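Probable thioesterase (Thermus thermophilus, PDB 1Z54) probably hydrolyses fatty acyl-CoA thioesters, as a hotdog-fold member of the 4-hydroxybenzoyl-CoA thioesterase family. Local coordinates at residues Asp35-Ala40 against Arg124-Leu129; Arg78-Ser83 against Leu88-Val93. All blocks are in the same frame, centred on the assembly; numbering follows the deposited sequence.

How the interactions relate
Both contacts belong to one hotdog domain, and their centres lie about 11 Å apart. Interaction 1 brings the C-terminal end of helix 24-39 against the C-terminal helix 120-129, whereas interaction 2 pairs strands 72-82 and 86-95, neighbours in the antiparallel sheet. Along the chain the hairpin of interaction 2 falls between the two helical segments of interaction 1, which are 84 residues apart in sequence and come together in space. The two contacts touch: Phe36 CE2 lies 3.8 Å from Arg78 CA, and helix 120-129 rests on strand 72-82. This strand thus pairs with its hairpin partner while also meeting side chains from both helices.

Interaction 1: residues Asp35-Ala40 against Arg124-Leu129; sequences DFLERA and RALSVL
Leu129 reaches across to Phe36 and Ala40 with a single methyl, CD1, which makes two of the three apolar contacts. Leu129 CD1 lies 3.5 Å from Phe36 CE1, and the ring atom Phe36 CZ is only slightly farther from it, at 3.7 Å. The methyl meets the ring obliquely, the two side chains coming from opposite directions. Phe36 holds CG anti to its backbone N (chi1 177°), which carries the ring out of its helix and brings its far end near Leu129. The same methyl also touches Ala40 CB, at 3.5 Å, roughly at right angles to its approach to the ring. A further apolar contact joins Leu37 CD2 to Leu126 CD2 at 3.9 Å, one branch end from each leucine, with the side chains crossing at a slant.

Polar groups work within the first helix. Arg39 NH2 and Asp35 OD2, one turn apart, form a salt bridge of 3.4 Å whose hydrogen bond is weak; Asp35 OD2 is also hydrogen-bonded to Thr5 OG1, linking the helix to strand 3-8.

Helix 24-39 and helix 120-129 thus meet through a small, largely buried apolar patch. Side chains from both helices reach strand 72-82, Phe36 resting on Thr77 and Leu126 on Leu79 and Leu82, while Leu42, in the loop after the first helix, packs against Ala125 and Leu126.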
loop_
_atom_site.group_PDB
_atom_site.type_symbol
_atom_site.label_atom_id
_atom_site.label_comp_id
_atom_site.label_asym_id
_atom_site.label_seq_id
_atom_site.Cartn_x
_atom_site.Cartn_y
_atom_site.Cartn_z
ATOM N N ASP A 35 -5.528 16.666 -7.074
ATOM C CA ASP A 35 -5.258 18.046 -6.695
ATOM C C ASP A 35 -5.584 18.959 -7.890
ATOM O O ASP A 35 -6.188 20.021 -7.734
ATOM C CB ASP A 35 -3.786 18.168 -6.285
ATOM C CG ASP A 35 -3.427 19.546 -5.755
ATOM O OD1 ASP A 35 -4.235 20.145 -5.019
ATOM O OD2 ASP A 35 -2.317 20.019 -6.061
ATOM N N PHE A 36 -5.193 18.520 -9.082
ATOM C CA PHE A 36 -5.442 19.263 -10.319
ATOM C C PHE A 36 -6.947 19.487 -10.484
ATOM O O PHE A 36 -7.407 20.623 -10.664
ATOM C CB PHE A 36 -4.875 18.461 -11.497
ATOM C CG PHE A 36 -5.124 19.069 -12.855
ATOM C CD1 PHE A 36 -6.345 18.907 -13.494
ATOM C CD2 PHE A 36 -4.109 19.759 -13.515
ATOM C CE1 PHE A 36 -6.554 19.419 -14.775
ATOM C CE2 PHE A 36 -4.303 20.278 -14.800
ATOM C CZ PHE A 36 -5.524 20.108 -15.432
ATOM N N LEU A 37 -7.709 18.399 -10.402
ATOM C CA LEU A 37 -9.157 18.461 -10.530
ATOM C C LEU A 37 -9.787 19.353 -9.465
ATOM O O LEU A 37 -10.718 20.106 -9.755
ATOM C CB LEU A 37 -9.746 17.060 -10.447
ATOM C CG LEU A 37 -9.586 16.216 -11.710
ATOM C CD1 LEU A 37 -9.999 14.786 -11.424
ATOM C CD2 LEU A 37 -10.447 16.801 -12.830
ATOM N N GLU A 38 -9.293 19.275 -8.234
ATOM C CA GLU A 38 -9.847 20.112 -7.181
ATOM C C GLU A 38 -9.580 21.589 -7.503
ATOM O O GLU A 38 -10.503 22.401 -7.548
ATOM C CB GLU A 38 -9.238 19.726 -5.827
ATOM C CG GLU A 38 -9.570 20.666 -4.675
ATOM C CD GLU A 38 -9.190 20.084 -3.316
ATOM O OE1 GLU A 38 -10.034 19.393 -2.706
ATOM O OE2 GLU A 38 -8.047 20.306 -2.857
ATOM N N ARG A 39 -8.315 21.924 -7.742
ATOM C CA ARG A 39 -7.929 23.297 -8.055
ATOM C C ARG A 39 -8.742 23.878 -9.206
ATOM O O ARG A 39 -8.965 25.088 -9.269
ATOM C CB ARG A 39 -6.434 23.349 -8.370
ATOM C CG ARG A 39 -5.589 22.954 -7.177
ATOM C CD ARG A 39 -4.151 22.630 -7.547
ATOM N NE ARG A 39 -3.384 23.795 -7.977
ATOM C CZ ARG A 39 -2.068 23.776 -8.171
ATOM N NH1 ARG A 39 -1.429 24.872 -8.566
ATOM N NH2 ARG A 39 -1.383 22.656 -7.961
ATOM N N ALA A 40 -9.205 23.012 -10.101
ATOM C CA ALA A 40 -10.003 23.448 -11.238
ATOM C C ALA A 40 -11.470 23.619 -10.847
ATOM O O ALA A 40 -12.314 23.909 -11.693
ATOM C CB ALA A 40 -9.887 22.439 -12.366
ATOM N N ARG A 124 -17.196 21.203 -19.850
ATOM C CA ARG A 124 -16.998 22.634 -20.025
ATOM C C ARG A 124 -15.816 23.159 -19.202
ATOM O O ARG A 124 -14.947 23.871 -19.721
ATOM C CB ARG A 124 -18.293 23.348 -19.633
ATOM C CG ARG A 124 -18.342 24.834 -19.894
ATOM C CD ARG A 124 -19.775 25.312 -19.731
ATOM N NE ARG A 124 -20.308 24.968 -18.415
ATOM C CZ ARG A 124 -21.606 24.903 -18.125
ATOM N NH1 ARG A 124 -21.994 24.585 -16.896
ATOM N NH2 ARG A 124 -22.514 25.141 -19.062
ATOM N N ALA A 125 -15.772 22.792 -17.924
ATOM C CA ALA A 125 -14.696 23.241 -17.044
ATOM C C ALA A 125 -13.328 22.681 -17.452
ATOM O O ALA A 125 -12.318 23.401 -17.441
ATOM C CB ALA A 125 -15.015 22.857 -15.603
ATOM N N LEU A 126 -13.295 21.402 -17.812
ATOM C CA LEU A 126 -12.051 20.764 -18.218
ATOM C C LEU A 126 -11.551 21.362 -19.532
ATOM O O LEU A 126 -10.344 21.502 -19.741
ATOM C CB LEU A 126 -12.253 19.248 -18.377
ATOM C CG LEU A 126 -12.550 18.447 -17.099
ATOM C CD1 LEU A 126 -12.852 16.999 -17.441
ATOM C CD2 LEU A 126 -11.356 18.527 -16.152
ATOM N N SER A 127 -12.478 21.718 -20.412
ATOM C CA SER A 127 -12.109 22.288 -21.708
ATOM C C SER A 127 -11.209 23.503 -21.549
ATOM O O SER A 127 -10.273 23.697 -22.323
ATOM C CB SER A 127 -13.357 22.683 -22.504
ATOM O OG SER A 127 -14.028 21.546 -23.018
ATOM N N VAL A 128 -11.486 24.318 -20.539
ATOM C CA VAL A 128 -10.687 25.514 -20.308
ATOM C C VAL A 128 -9.227 25.151 -20.063
ATOM O O VAL A 128 -8.327 25.927 -20.381
ATOM C CB VAL A 128 -11.193 26.308 -19.082
ATOM C CG1 VAL A 128 -10.440 27.627 -18.975
ATOM C CG2 VAL A 128 -12.687 26.553 -19.192
ATOM N N LEU A 129 -9.001 23.964 -19.503
ATOM C CA LEU A 129 -7.652 23.502 -19.183
ATOM C C LEU A 129 -6.960 22.742 -20.313
ATOM O O LEU A 129 -5.750 22.518 -20.263
ATOM C CB LEU A 129 -7.702 22.622 -17.935
ATOM C CG LEU A 129 -8.343 23.261 -16.697
ATOM C CD1 LEU A 129 -8.559 22.194 -15.631
ATOM C CD2 LEU A 129 -7.463 24.388 -16.173
#

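Interaction 2: residues Arg78-Ser83 against Leu88-Val93; sequences RLAELS and LFRYRV
Leu79 CD1 sits over one face of the Phe89 ring, a CH-pi contact 4.2 Å from the centroid and 12° off the ring normal. His107 also meets this ring, with the two ring planes about 80° apart. Arg78 and Arg90 run side by side in the same direction, their guanidinium planes 19° apart. Arg78 NH1 lies 3.6 Å from Arg90 CB, so the end of one arginine rests along the aliphatic stem of the other; Ala80 CB lies above one face of the Arg78 guanidinium, offset toward its rim.

Strands 72-82 and 86-95 form an antiparallel hairpin in the hotdog sheet, interrupted here by a classic beta bulge in which Ala80 and Glu81 both face Leu88. Leu88 O accepts two bonds: from Ala80 N at 2.8 Å, nearly in line with the carbonyl but bent at the hydrogen, and from Glu81 N at 3.1 Å, straighter and in the carbonyl plane on a lone pair. Leu88 N donates in return to Glu81 O. On the other side of the non-hydrogen-bonded pair Leu79-Phe89, Arg78 and Arg90 exchange two backbone bonds.

Leu88 packs alongside Glu81, CB to CB at 3.5 Å. Turned away from its own backbone N, the Leu88 side chain also brings CD1 to within 3.7 Å of Ala80 CB. Arg90 CG touches the same Ala80 methyl, and Phe104 of strand 98-111 packs against Leu88 and Arg90.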
loop_
_atom_site.group_PDB
_atom_site.type_symbol
_atom_site.label_atom_id
_atom_site.label_comp_id
_atom_site.label_asym_id
_atom_site.label_seq_id
_atom_site.Cartn_x
_atom_site.Cartn_y
_atom_site.Cartn_z
ATOM N N ARG A 78 -0.905 18.078 -16.296
ATOM C CA ARG A 78 -1.720 18.851 -17.203
ATOM C C ARG A 78 -2.620 17.900 -17.953
ATOM O O ARG A 78 -2.347 16.700 -18.036
ATOM C CB ARG A 78 -0.840 19.643 -18.174
ATOM C CG ARG A 78 -0.191 18.823 -19.267
ATOM C CD ARG A 78 0.515 19.746 -20.251
ATOM N NE ARG A 78 0.624 19.137 -21.573
ATOM C CZ ARG A 78 1.416 18.113 -21.857
ATOM N NH1 ARG A 78 2.181 17.581 -20.912
ATOM N NH2 ARG A 78 1.429 17.611 -23.084
ATOM N N LEU A 79 -3.714 18.432 -18.472
ATOM C CA LEU A 79 -4.652 17.638 -19.241
ATOM C C LEU A 79 -4.135 17.715 -20.669
ATOM O O LEU A 79 -4.311 18.731 -21.347
ATOM C CB LEU A 79 -6.054 18.238 -19.136
ATOM C CG LEU A 79 -7.195 17.543 -19.880
ATOM C CD1 LEU A 79 -7.306 16.099 -19.422
ATOM C CD2 LEU A 79 -8.501 18.294 -19.618
ATOM N N ALA A 80 -3.484 16.644 -21.116
ATOM C CA ALA A 80 -2.918 16.599 -22.461
ATOM C C ALA A 80 -3.947 16.301 -23.551
ATOM O O ALA A 80 -3.830 16.785 -24.675
ATOM C CB ALA A 80 -1.784 15.575 -22.512
ATOM N N GLU A 81 -4.959 15.509 -23.220
ATOM C CA GLU A 81 -5.987 15.168 -24.195
ATOM C C GLU A 81 -7.366 15.161 -23.547
ATOM O O GLU A 81 -7.530 14.696 -22.419
ATOM C CB GLU A 81 -5.684 13.797 -24.823
ATOM C CG GLU A 81 -4.475 13.788 -25.761
ATOM C CD GLU A 81 -4.069 12.388 -26.202
ATOM O OE1 GLU A 81 -4.929 11.481 -26.186
ATOM O OE2 GLU A 81 -2.891 12.197 -26.577
ATOM N N LEU A 82 -8.354 15.691 -24.261
ATOM C CA LEU A 82 -9.718 15.742 -23.750
ATOM C C LEU A 82 -10.743 15.544 -24.856
ATOM O O LEU A 82 -10.831 16.353 -25.780
ATOM C CB LEU A 82 -9.983 17.089 -23.066
ATOM C CG LEU A 82 -11.445 17.347 -22.662
ATOM C CD1 LEU A 82 -11.794 16.462 -21.483
ATOM C CD2 LEU A 82 -11.653 18.817 -22.307
ATOM N N SER A 83 -11.517 14.468 -24.766
ATOM C CA SER A 83 -12.555 14.201 -25.750
ATOM C C SER A 83 -13.871 14.125 -24.987
ATOM O O SER A 83 -13.904 14.365 -23.778
ATOM C CB SER A 83 -12.299 12.879 -26.474
ATOM O OG SER A 83 -12.420 11.774 -25.589
ATOM N N LEU A 88 -6.702 12.402 -20.907
ATOM C CA LEU A 88 -5.331 11.913 -20.802
ATOM C C LEU A 88 -4.483 12.928 -20.058
ATOM O O LEU A 88 -4.270 14.040 -20.545
ATOM C CB LEU A 88 -4.724 11.668 -22.193
ATOM C CG LEU A 88 -3.308 11.061 -22.296
ATOM C CD1 LEU A 88 -2.277 11.975 -21.659
ATOM C CD2 LEU A 88 -3.275 9.703 -21.629
ATOM N N PHE A 89 -3.997 12.542 -18.881
ATOM C CA PHE A 89 -3.145 13.414 -18.090
ATOM C C PHE A 89 -1.700 13.015 -18.302
ATOM O O PHE A 89 -1.384 11.837 -18.481
ATOM C CB PHE A 89 -3.456 13.308 -16.589
ATOM C CG PHE A 89 -4.811 13.813 -16.210
ATOM C CD1 PHE A 89 -5.936 13.025 -16.392
ATOM C CD2 PHE A 89 -4.965 15.098 -15.689
ATOM C CE1 PHE A 89 -7.200 13.506 -16.065
ATOM C CE2 PHE A 89 -6.220 15.590 -15.358
ATOM C CZ PHE A 89 -7.342 14.794 -15.546
ATOM N N ARG A 90 -0.821 14.008 -18.286
ATOM C CA ARG A 90 0.599 13.765 -18.433
ATOM C C ARG A 90 1.269 14.365 -17.214
ATOM O O ARG A 90 0.875 15.431 -16.747
ATOM C CB ARG A 90 1.129 14.390 -19.721
ATOM C CG ARG A 90 0.847 13.545 -20.943
ATOM C CD ARG A 90 1.774 13.920 -22.076
ATOM N NE ARG A 90 1.928 12.825 -23.028
ATOM C CZ ARG A 90 2.453 11.638 -22.733
ATOM N NH1 ARG A 90 2.551 10.705 -23.670
ATOM N NH2 ARG A 90 2.881 11.382 -21.502
ATOM N N TYR A 91 2.275 13.677 -16.686
ATOM C CA TYR A 91 2.935 14.160 -15.485
ATOM C C TYR A 91 4.447 14.132 -15.517
ATOM O O TYR A 91 5.058 13.335 -16.226
ATOM C CB TYR A 91 2.513 13.329 -14.271
ATOM C CG TYR A 91 1.066 12.921 -14.210
ATOM C CD1 TYR A 91 0.551 11.943 -15.069
ATOM C CD2 TYR A 91 0.225 13.450 -13.235
ATOM C CE1 TYR A 91 -0.772 11.495 -14.944
ATOM C CE2 TYR A 91 -1.088 13.012 -13.101
ATOM C CZ TYR A 91 -1.581 12.034 -13.955
ATOM O OH TYR A 91 -2.877 11.596 -13.797
ATOM N N ARG A 92 5.034 15.000 -14.699
ATOM C CA ARG A 92 6.477 15.066 -14.535
ATOM C C ARG A 92 6.715 15.087 -13.036
ATOM O O ARG A 92 6.175 15.940 -12.323
ATOM C CB ARG A 92 7.063 16.328 -15.177
ATOM C CG ARG A 92 7.134 16.257 -16.696
ATOM C CD ARG A 92 7.714 17.519 -17.332
ATOM N NE ARG A 92 9.174 17.546 -17.320
ATOM C CZ ARG A 92 9.910 17.964 -16.298
ATOM N NH1 ARG A 92 9.325 18.402 -15.192
ATOM N NH2 ARG A 92 11.236 17.937 -16.381
ATOM N N VAL A 93 7.490 14.124 -12.553
ATOM C CA VAL A 93 7.795 14.050 -11.140
ATOM C C VAL A 93 9.236 14.477 -10.976
ATOM O O VAL A 93 10.147 13.811 -11.468
ATOM C CB VAL A 93 7.661 12.620 -10.583
ATOM C CG1 VAL A 93 7.925 12.638 -9.085
ATOM C CG2 VAL A 93 6.275 12.054 -10.882
#